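Local coordinates for PipY (PDB 5NLC), which binds pyridoxal 5'-phosphate and, as a member of the YggS/PROSC family, probably takes part in the homeostasis of this cofactor, at residues N76-A81 against D101-E106; G108-L113 against Q145-G150; W67-K72 against D86-V91. One frame throughout, in Å; residues are numbered along the deposited sequence. Where two conformers were deposited one is given.

How the contacts relate
From the N terminus, the first contact segment reached lies on strand 66-69, and contact 3 sets it beside strand 87-91, closing the loop that runs through helix 78-84. Contact 1 starts inside that loop, on helix 78-84, and ends beyond it on helix 94-107, so contacts 1 and 3 cross along the chain. Contact 2 opens after both have closed and joins strands 112-116 and 147-152 around helix 130-141. Contacts 2 and 3 belong to one parallel sheet, since Lys112 N and O pair with Asp86 O and Ile88 N. Ala81 packs on Leu69 and Ile88, and Asp101 OD1 probably bonds Gln145 N, tying the helices of contact 1 to strands and to the loop before strand 147-152.

Contact 1: N76-A81 against D101-E106; sequences NKARKA and DRIAGE. With PO4 (phosphate ion), chain C.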
loop_
_atom_site.group_PDB
_atom_site.type_symbol
_atom_site.label_atom_id
_atom_site.label_comp_id
_atom_site.label_asym_id
_atom_site.label_seq_id
_atom_site.Cartn_x
_atom_site.Cartn_y
_atom_site.Cartn_z
ATOM N N ASN A 76 8.680 -15.870 -4.502
ATOM C CA ASN A 76 9.903 -15.898 -5.306
ATOM C C ASN A 76 10.308 -14.574 -5.951
ATOM O O ASN A 76 11.341 -14.504 -6.621
ATOM C CB ASN A 76 9.849 -17.034 -6.371
ATOM C CG ASN A 76 8.868 -16.762 -7.563
ATOM O OD1 ASN A 76 8.183 -15.715 -7.685
ATOM N ND2 ASN A 76 8.788 -17.749 -8.435
ATOM N N LYS A 77 9.485 -13.546 -5.811
ATOM C CA LYS A 77 9.804 -12.199 -6.238
ATOM C C LYS A 77 10.049 -11.297 -5.027
ATOM O O LYS A 77 10.237 -10.098 -5.188
ATOM C CB LYS A 77 8.664 -11.603 -7.092
ATOM C CG LYS A 77 8.479 -12.190 -8.480
ATOM C CD LYS A 77 9.705 -11.917 -9.369
ATOM C CE LYS A 77 9.666 -12.724 -10.669
ATOM N NZ LYS A 77 8.495 -12.339 -11.512
ATOM N N ALA A 78 10.038 -11.864 -3.832
ATOM C CA ALA A 78 10.203 -11.073 -2.623
ATOM C C ALA A 78 11.575 -10.371 -2.654
ATOM O O ALA A 78 11.679 -9.265 -2.220
ATOM C CB ALA A 78 10.022 -11.924 -1.386
ATOM N N ARG A 79 12.617 -11.025 -3.191
ATOM C CA ARG A 79 13.930 -10.420 -3.204
ATOM C C ARG A 79 13.957 -9.139 -4.029
ATOM O O ARG A 79 14.459 -8.115 -3.584
ATOM C CB ARG A 79 14.952 -11.428 -3.707
ATOM C CG ARG A 79 16.389 -10.953 -3.654
ATOM C CD ARG A 79 17.342 -12.092 -4.102
ATOM N NE ARG A 79 17.468 -12.992 -2.983
ATOM C CZ ARG A 79 18.253 -12.790 -1.917
ATOM N NH1 ARG A 79 19.099 -11.765 -1.835
ATOM N NH2 ARG A 79 18.212 -13.655 -0.932
ATOM N N LYS A 80 13.441 -9.203 -5.261
ATOM C CA LYS A 80 13.338 -8.002 -6.074
ATOM C C LYS A 80 12.460 -6.930 -5.436
ATOM O O LYS A 80 12.730 -5.768 -5.595
ATOM C CB LYS A 80 12.863 -8.319 -7.490
ATOM C CG LYS A 80 13.934 -9.044 -8.319
ATOM C CD LYS A 80 13.315 -9.453 -9.645
ATOM C CE LYS A 80 14.372 -9.897 -10.668
ATOM N NZ LYS A 80 13.768 -10.921 -11.565
ATOM N N ALA A 81 11.384 -7.306 -4.766
ATOM C CA ALA A 81 10.540 -6.314 -4.080
ATOM C C ALA A 81 11.287 -5.586 -2.959
ATOM O O ALA A 81 11.201 -4.380 -2.838
ATOM C CB ALA A 81 9.312 -7.004 -3.516
ATOM N N ASP A 101 11.374 -10.356 5.660
ATOM C CA ASP A 101 12.250 -10.077 6.809
ATOM C C ASP A 101 13.625 -10.772 6.647
ATOM O O ASP A 101 14.659 -10.164 6.913
ATOM C CB ASP A 101 11.575 -10.498 8.106
ATOM C CG ASP A 101 12.419 -10.153 9.333
ATOM O OD1 ASP A 101 12.378 -8.991 9.761
ATOM O OD2 ASP A 101 13.109 -11.050 9.838
ATOM N N ARG A 102 13.630 -12.012 6.190
ATOM C CA ARG A 102 14.866 -12.744 6.010
ATOM C C ARG A 102 15.722 -12.050 4.903
ATOM O O ARG A 102 16.898 -11.760 5.093
ATOM C CB ARG A 102 14.590 -14.183 5.643
ATOM C CG ARG A 102 15.875 -14.956 5.349
ATOM C CD ARG A 102 15.670 -16.456 5.150
ATOM N NE ARG A 102 14.904 -16.810 3.948
ATOM C CZ ARG A 102 15.288 -16.628 2.673
ATOM N NH1 ARG A 102 16.441 -16.033 2.335
ATOM N NH2 ARG A 102 14.471 -17.045 1.702
ATOM N N ILE A 103 15.080 -11.721 3.787
ATOM C CA ILE A 103 15.737 -11.059 2.679
ATOM C C ILE A 103 16.184 -9.677 3.054
ATOM O O ILE A 103 17.336 -9.306 2.754
ATOM C CB ILE A 103 14.845 -11.019 1.426
ATOM C CG1 ILE A 103 14.608 -12.455 0.898
ATOM C CG2 ILE A 103 15.513 -10.200 0.314
ATOM C CD1 ILE A 103 13.381 -12.561 -0.045
ATOM N N ALA A 104 15.313 -8.918 3.746
ATOM C CA ALA A 104 15.664 -7.581 4.264
ATOM C C ALA A 104 16.960 -7.624 5.108
ATOM O O ALA A 104 17.864 -6.817 4.862
ATOM C CB ALA A 104 14.520 -6.978 5.039
ATOM N N GLY A 105 17.055 -8.592 5.999
ATOM C CA GLY A 105 18.247 -8.794 6.840
ATOM C C GLY A 105 19.517 -9.107 6.059
ATOM O O GLY A 105 20.598 -8.552 6.333
ATOM N N GLU A 106 19.379 -9.942 5.043
ATOM C CA GLU A 106 20.520 -10.261 4.137
ATOM C C GLU A 106 20.983 -9.029 3.352
ATOM O O GLU A 106 22.186 -8.793 3.234
ATOM C CB GLU A 106 20.131 -11.358 3.149
ATOM C CG GLU A 106 19.814 -12.718 3.781
ATOM C CD GLU A 106 19.357 -13.792 2.767
ATOM O OE1 GLU A 106 19.375 -13.503 1.522
ATOM O OE2 GLU A 106 18.981 -14.915 3.260
HETATM P P PO4 C . 15.422 -15.988 -1.667
HETATM O O1 PO4 C . 14.271 -15.626 -0.771
HETATM O O2 PO4 C . 15.424 -15.092 -2.886
HETATM O O3 PO4 C . 16.708 -15.805 -0.886
HETATM O O4 PO4 C . 15.295 -17.445 -2.066
HETATM O O HOH W 1 21.041 -12.326 0.237
#
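Ile103 makes the close-packed half of this helix-helix contact by placing its CD1 methyl against the start of helix 78-84. CD1 lies 3.7 Å from Ala78 CB and 3.6 Å from Arg79 N, while the other branch, CG2, faces Arg79 CA and CG. The two branches thus fill the point of nearest backbone approach, where the CA atoms of Arg79 and Ile103 are 6.2 Å apart.

The solvent side is polar and is held by charge rather than by close packing. Arg79 sends its CG anti to the backbone N (chi1 -175°) and bends at chi3, which brings the guanidinium to Glu106; the two side chains cross at about a right angle. Arg79 NH2 donates to Glu106 OE1 over 2.7 Å, meeting the syn side of the carboxylate, and the two planar groups are nearly coplanar at 28°. Glu106 OE2 is gripped by Arg102 NH1 at 2.9 Å, from above the carboxylate plane, so one carboxylate serves two arginines.

A phosphate ion, probably from the crystallisation liquor, lies at the edges of both guanidinium groups. Arg79 NE and NH2 reach O2 and O3 of the ion; Arg102 NH1 and NH2 reach O3 and O1. With Glu106, this anion probably offsets the positive charge where Arg79 NH2 and Arg102 NH1 come within 4.4 Å.

Arg99, one turn earlier on helix 94-107, also bonds the phosphate, and Ala78 rests on Arg99 and Leu100. Helices 78-84 and 94-107 pack as successive outer helices of the modified TIM barrel, with strand 87-91 linking them in the chain.

Contact 2: G108-L113 against Q145-G150; sequences GRSPKL and QVQIRG
Gln147 and Lys112 lie side by side as bridge partners on one face of two parallel strands, their CA atoms 4.7 Å apart. From the backbone outward, Gln147 CB touches Lys112 CG at 4.0 Å, and CG passes Ser110 OG at 3.4 Å. CD is near both Ser110 OG and Lys112 CG, and the tip, NE2, donates to Ser110 O over 3.1 Å, bent at 136° and from above the carbonyl plane. NE2 also bonds Ser110 OG weakly and lies 3.8 Å from Lys112 CG. The chain is extended beyond CG (chi2 166°), carrying the amide back over the loop before strand 112-116. Shortening Gln147 to an alanine would probably leave Ser110 O without this donor and open a gap beside Lys112 CG.

The strands are joined as a parallel ladder by Gln147 N to Pro111 O, Leu113 N to Gln147 O and Arg149 N to Leu113 O, the last at 2.8 Å and 168°. On the face of Leu113 and Ile148, Leu113 CD1 meets Ile148 CG1; it also sits 3.7 Å from Val146 CB, and just before the strands Pro111 CG packs against Val146 CG1.

Leu113 continues this apolar layer to Leu100 of helix 94-107 and Ile88, and Pro111 reaches Ala104. Arg149 bonds Thr188 and Arg186 O. Strands 112-116 and 147-152, connected through helix 130-141, form a beta-alpha-beta unit between strands 87-91 and 189-191 of the barrel.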
loop_
_atom_site.group_PDB
_atom_site.type_symbol
_atom_site.label_atom_id
_atom_site.label_comp_id
_atom_site.label_asym_id
_atom_site.label_seq_id
_atom_site.Cartn_x
_atom_site.Cartn_y
_atom_site.Cartn_z
ATOM N N GLY A 108 20.423 -5.763 4.154
ATOM C CA GLY A 108 20.556 -4.546 4.984
ATOM C C GLY A 108 19.515 -3.476 4.618
ATOM O O GLY A 108 19.802 -2.285 4.541
ATOM N N ARG A 109 18.326 -3.923 4.315
ATOM C CA ARG A 109 17.230 -3.003 3.968
ATOM C C ARG A 109 16.080 -3.242 4.925
ATOM O O ARG A 109 16.070 -4.215 5.640
ATOM C CB ARG A 109 16.751 -3.161 2.519
ATOM C CG ARG A 109 17.752 -2.863 1.402
ATOM C CD ARG A 109 18.468 -1.512 1.499
ATOM N NE ARG A 109 19.440 -1.291 0.414
ATOM C CZ ARG A 109 20.755 -1.461 0.476
ATOM N NH1 ARG A 109 21.382 -1.879 1.549
ATOM N NH2 ARG A 109 21.465 -1.192 -0.598
ATOM N N SER A 110 15.116 -2.302 4.946
ATOM C CA SER A 110 13.979 -2.413 5.832
ATOM C C SER A 110 12.744 -1.901 5.117
ATOM O O SER A 110 12.411 -0.707 5.252
ATOM C CB SER A 110 14.234 -1.547 7.038
ATOM O OG SER A 110 13.260 -1.816 8.017
ATOM N N PRO A 111 12.046 -2.783 4.374
ATOM C CA PRO A 111 10.779 -2.261 3.753
ATOM C C PRO A 111 9.719 -1.908 4.782
ATOM O O PRO A 111 9.614 -2.605 5.808
ATOM C CB PRO A 111 10.306 -3.423 2.902
ATOM C CG PRO A 111 10.940 -4.614 3.514
ATOM C CD PRO A 111 12.282 -4.182 4.013
ATOM N N LYS A 112 8.918 -0.872 4.485
ATOM C CA LYS A 112 7.726 -0.602 5.214
ATOM C C LYS A 112 6.561 -1.445 4.638
ATOM O O LYS A 112 6.376 -1.525 3.402
ATOM C CB LYS A 112 7.435 0.900 5.228
ATOM C CG LYS A 112 8.398 1.644 6.118
ATOM C CD LYS A 112 8.293 3.124 5.949
ATOM C CE LYS A 112 9.655 3.795 5.941
ATOM N NZ LYS A 112 9.466 5.196 6.448
ATOM N N LEU A 113 5.802 -2.114 5.529
ATOM C CA LEU A 113 4.829 -3.137 5.155
ATOM C C LEU A 113 3.474 -2.755 5.663
ATOM O O LEU A 113 3.349 -2.218 6.779
ATOM C CB LEU A 113 5.197 -4.485 5.719
ATOM C CG LEU A 113 6.614 -4.999 5.457
ATOM C CD1 LEU A 113 6.713 -6.385 6.033
ATOM C CD2 LEU A 113 6.974 -5.088 4.017
ATOM N N GLN A 145 13.747 -6.894 10.876
ATOM C CA GLN A 145 14.304 -6.268 9.673
ATOM C C GLN A 145 13.259 -5.619 8.759
ATOM O O GLN A 145 13.600 -5.274 7.614
ATOM C CB GLN A 145 14.982 -7.310 8.812
ATOM C CG GLN A 145 15.795 -8.353 9.538
ATOM C CD GLN A 145 16.969 -7.743 10.238
ATOM O OE1 GLN A 145 17.443 -6.673 9.860
ATOM N NE2 GLN A 145 17.454 -8.413 11.213
ATOM N N VAL A 146 12.003 -5.660 9.125
ATOM C CA VAL A 146 10.966 -4.944 8.386
ATOM C C VAL A 146 10.303 -3.980 9.283
ATOM O O VAL A 146 10.445 -4.125 10.484
ATOM C CB VAL A 146 9.947 -5.924 7.841
ATOM C CG1 VAL A 146 10.551 -6.772 6.701
ATOM C CG2 VAL A 146 9.340 -6.781 8.948
ATOM N N GLN A 147 9.489 -3.055 8.732
ATOM C CA GLN A 147 8.750 -2.071 9.557
ATOM C C GLN A 147 7.305 -2.256 9.234
ATOM O O GLN A 147 6.837 -1.756 8.208
ATOM C CB GLN A 147 9.180 -0.623 9.285
ATOM C CG GLN A 147 10.653 -0.341 9.623
ATOM C CD GLN A 147 11.100 0.969 9.025
ATOM O OE1 GLN A 147 10.817 1.997 9.582
ATOM N NE2 GLN A 147 11.694 0.937 7.831
ATOM N N ILE A 148 6.599 -3.000 10.073
ATOM C CA ILE A 148 5.125 -3.218 9.844
ATOM C C ILE A 148 4.405 -1.951 10.262
ATOM O O ILE A 148 4.568 -1.539 11.398
ATOM C CB ILE A 148 4.636 -4.466 10.604
ATOM C CG1 ILE A 148 5.310 -5.693 10.019
ATOM C CG2 ILE A 148 3.104 -4.609 10.443
ATOM C CD1 ILE A 148 5.208 -6.901 10.943
ATOM N N ARG A 149 3.643 -1.294 9.374
ATOM C CA ARG A 149 3.112 0.024 9.708
ATOM C C ARG A 149 1.601 0.101 9.647
ATOM O O ARG A 149 1.033 1.135 10.024
ATOM C CB ARG A 149 3.690 1.059 8.710
ATOM C CG ARG A 149 5.200 1.226 8.824
ATOM C CD ARG A 149 5.675 1.614 10.217
ATOM N NE ARG A 149 4.976 2.802 10.640
ATOM C CZ ARG A 149 5.200 4.025 10.141
ATOM N NH1 ARG A 149 4.458 5.036 10.613
ATOM N NH2 ARG A 149 6.171 4.259 9.200
ATOM N N GLY A 150 0.953 -0.958 9.226
ATOM C CA GLY A 150 -0.541 -0.920 9.126
ATOM C C GLY A 150 -1.192 -2.017 8.357
ATOM O O GLY A 150 -0.603 -3.026 8.178
HETATM O O HOH W 2 17.225 -4.703 8.032
#

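Contact 3: W67-K72 against D86-V91; sequences WHLLGK and DWIHSV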
loop_
_atom_site.group_PDB
_atom_site.type_symbol
_atom_site.label_atom_id
_atom_site.label_comp_id
_atom_site.label_asym_id
_atom_site.label_seq_id
_atom_site.Cartn_x
_atom_site.Cartn_y
_atom_site.Cartn_z
ATOM N N TRP A 67 8.589 4.538 -3.726
ATOM C CA TRP A 67 7.917 3.521 -4.505
ATOM C C TRP A 67 7.141 2.537 -3.604
ATOM O O TRP A 67 7.709 1.982 -2.626
ATOM C CB TRP A 67 8.928 2.701 -5.282
ATOM C CG TRP A 67 9.529 3.470 -6.464
ATOM C CD1 TRP A 67 10.744 4.105 -6.519
ATOM C CD2 TRP A 67 8.902 3.712 -7.687
ATOM N NE1 TRP A 67 10.903 4.715 -7.740
ATOM C CE2 TRP A 67 9.791 4.466 -8.488
ATOM C CE3 TRP A 67 7.656 3.353 -8.220
ATOM C CZ2 TRP A 67 9.468 4.860 -9.826
ATOM C CZ3 TRP A 67 7.374 3.734 -9.579
ATOM C CH2 TRP A 67 8.242 4.511 -10.316
ATOM N N HIS A 68 5.923 2.273 -4.019
ATOM C CA HIS A 68 4.955 1.446 -3.287
ATOM C C HIS A 68 4.568 0.277 -4.177
ATOM O O HIS A 68 4.158 0.508 -5.349
ATOM C CB HIS A 68 3.697 2.267 -3.012
ATOM C CG HIS A 68 3.898 3.413 -2.065
ATOM N ND1 HIS A 68 3.491 3.360 -0.758
ATOM C CD2 HIS A 68 4.470 4.620 -2.222
ATOM C CE1 HIS A 68 3.830 4.479 -0.142
ATOM N NE2 HIS A 68 4.368 5.290 -1.024
ATOM N N LEU A 69 4.645 -0.957 -3.671
ATOM C CA LEU A 69 4.134 -2.090 -4.369
ATOM C C LEU A 69 2.735 -2.362 -3.854
ATOM O O LEU A 69 2.507 -2.563 -2.667
ATOM C CB LEU A 69 5.067 -3.322 -4.173
ATOM C CG LEU A 69 4.538 -4.621 -4.745
ATOM C CD1 LEU A 69 4.393 -4.492 -6.253
ATOM C CD2 LEU A 69 5.477 -5.763 -4.447
ATOM N N LEU A 70 1.776 -2.392 -4.784
ATOM C CA LEU A 70 0.406 -2.434 -4.442
ATOM C C LEU A 70 -0.294 -3.756 -4.749
ATOM O O LEU A 70 -1.417 -3.941 -4.302
ATOM C CB LEU A 70 -0.310 -1.309 -5.184
ATOM C CG LEU A 70 0.178 0.111 -4.885
ATOM C CD1 LEU A 70 -0.574 1.076 -5.808
ATOM C CD2 LEU A 70 0.060 0.433 -3.434
ATOM N N GLY A 71 0.259 -4.599 -5.596
ATOM C CA GLY A 71 -0.423 -5.796 -5.992
ATOM C C GLY A 71 0.234 -7.023 -5.395
ATOM O O GLY A 71 1.194 -6.927 -4.626
ATOM N N LYS A 72 -0.245 -8.169 -5.854
ATOM C CA LYS A 72 0.094 -9.495 -5.295
ATOM C C LYS A 72 1.591 -9.708 -5.423
ATOM O O LYS A 72 2.148 -9.466 -6.460
ATOM C CB LYS A 72 -0.654 -10.557 -6.098
ATOM C CG LYS A 72 -0.261 -12.020 -5.918
ATOM C CD LYS A 72 -0.617 -12.513 -4.527
ATOM C CE LYS A 72 -0.223 -14.005 -4.398
ATOM N NZ LYS A 72 -0.433 -14.521 -3.027
ATOM N N ASP A 86 10.134 0.820 -1.441
ATOM C CA ASP A 86 10.192 1.394 -0.099
ATOM C C ASP A 86 9.049 0.851 0.807
ATOM O O ASP A 86 9.258 0.612 1.983
ATOM C CB ASP A 86 10.086 2.928 -0.257
ATOM C CG ASP A 86 11.216 3.476 -1.116
ATOM O OD1 ASP A 86 12.364 3.240 -0.656
ATOM O OD2 ASP A 86 10.974 3.972 -2.249
ATOM N N TRP A 87 7.873 0.693 0.222
ATOM C CA TRP A 87 6.656 0.198 0.833
ATOM C C TRP A 87 6.135 -0.986 0.055
ATOM O O TRP A 87 6.073 -0.949 -1.223
ATOM C CB TRP A 87 5.512 1.241 0.817
ATOM C CG TRP A 87 5.641 2.314 1.841
ATOM C CD1 TRP A 87 6.423 3.387 1.746
ATOM C CD2 TRP A 87 4.958 2.421 3.100
ATOM N NE1 TRP A 87 6.327 4.164 2.870
ATOM C CE2 TRP A 87 5.410 3.601 3.707
ATOM C CE3 TRP A 87 4.031 1.628 3.776
ATOM C CZ2 TRP A 87 5.006 3.996 4.992
ATOM C CZ3 TRP A 87 3.564 2.070 5.028
ATOM C CH2 TRP A 87 4.097 3.187 5.634
ATOM N N ILE A 88 5.715 -2.011 0.796
ATOM C CA ILE A 88 5.034 -3.151 0.200
ATOM C C ILE A 88 3.708 -3.287 0.914
ATOM O O ILE A 88 3.694 -3.582 2.111
ATOM C CB ILE A 88 5.884 -4.444 0.321
ATOM C CG1 ILE A 88 7.228 -4.252 -0.335
ATOM C CG2 ILE A 88 5.068 -5.624 -0.211
ATOM C CD1 ILE A 88 8.208 -5.370 -0.074
ATOM N N HIS A 89 2.593 -3.032 0.200
ATOM C CA HIS A 89 1.251 -2.992 0.836
ATOM C C HIS A 89 0.553 -4.326 0.903
ATOM O O HIS A 89 -0.399 -4.474 1.647
ATOM C CB HIS A 89 0.347 -1.985 0.118
ATOM C CG HIS A 89 0.818 -0.574 0.239
ATOM N ND1 HIS A 89 0.070 0.388 0.880
ATOM C CD2 HIS A 89 1.949 0.053 -0.200
ATOM C CE1 HIS A 89 0.716 1.546 0.821
ATOM N NE2 HIS A 89 1.851 1.379 0.165
ATOM N N SER A 90 1.018 -5.339 0.193
ATOM C CA SER A 90 0.237 -6.505 -0.059
ATOM C C SER A 90 0.798 -7.675 0.689
ATOM O O SER A 90 0.901 -8.783 0.151
ATOM C CB SER A 90 0.269 -6.786 -1.551
ATOM O OG SER A 90 1.618 -6.760 -2.062
ATOM N N VAL A 91 1.246 -7.473 1.910
ATOM C CA VAL A 91 1.790 -8.622 2.641
ATOM C C VAL A 91 0.644 -9.448 3.173
ATOM O O VAL A 91 0.003 -9.059 4.118
ATOM C CB VAL A 91 2.704 -8.171 3.745
ATOM C CG1 VAL A 91 3.360 -9.358 4.393
ATOM C CG2 VAL A 91 3.782 -7.285 3.097
#
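The imidazole of His68 lies over one face of the Trp87 five-membered ring in an offset stack, centroids 4.4 Å apart and planes at 16°. Its CE1 comes nearest the indole, 3.4 Å from Trp87 CG. At its edge His68 ND1 meets His89 NE2 across 2.7 Å, an almost straight hydrogen bond in which either nitrogen could be the donor. The two imidazoles meet rim to rim at 45°, and Leu70 CD2 lies over a face of His89, 4.0 Å from the ring centroid, as a CH-pi contact. The Leu70 side chain is about 4 Å from those of Asn47 and Arg210, which bind pyridoxal 5'-phosphate.

Parallel pairing positions these rings. Leu69 N bonds Trp87 O and Leu69 O accepts from His89 N, while Trp67 O takes Asp86 N and Trp87 N. With CG anti to its carbonyl carbon (chi1 -59°), Asp86 turns OD2 to Trp67 N, where its anti lone pair accepts a bond of 2.9 Å. Past the end of strand 66-69, Gly71 O accepts from Ser90 OG at 2.6 Å.

The rings of His68, Trp87 and His89 cluster inside the barrel, where Trp208 meets each edge-to-face. His68 NE2 bonds His43 and His89 ND1 bonds Ser191, so both nitrogens of each imidazole have a partner. This buried chain probably fixes the turn of each ring, and the proton positions on the two imidazoles are likely to be coupled.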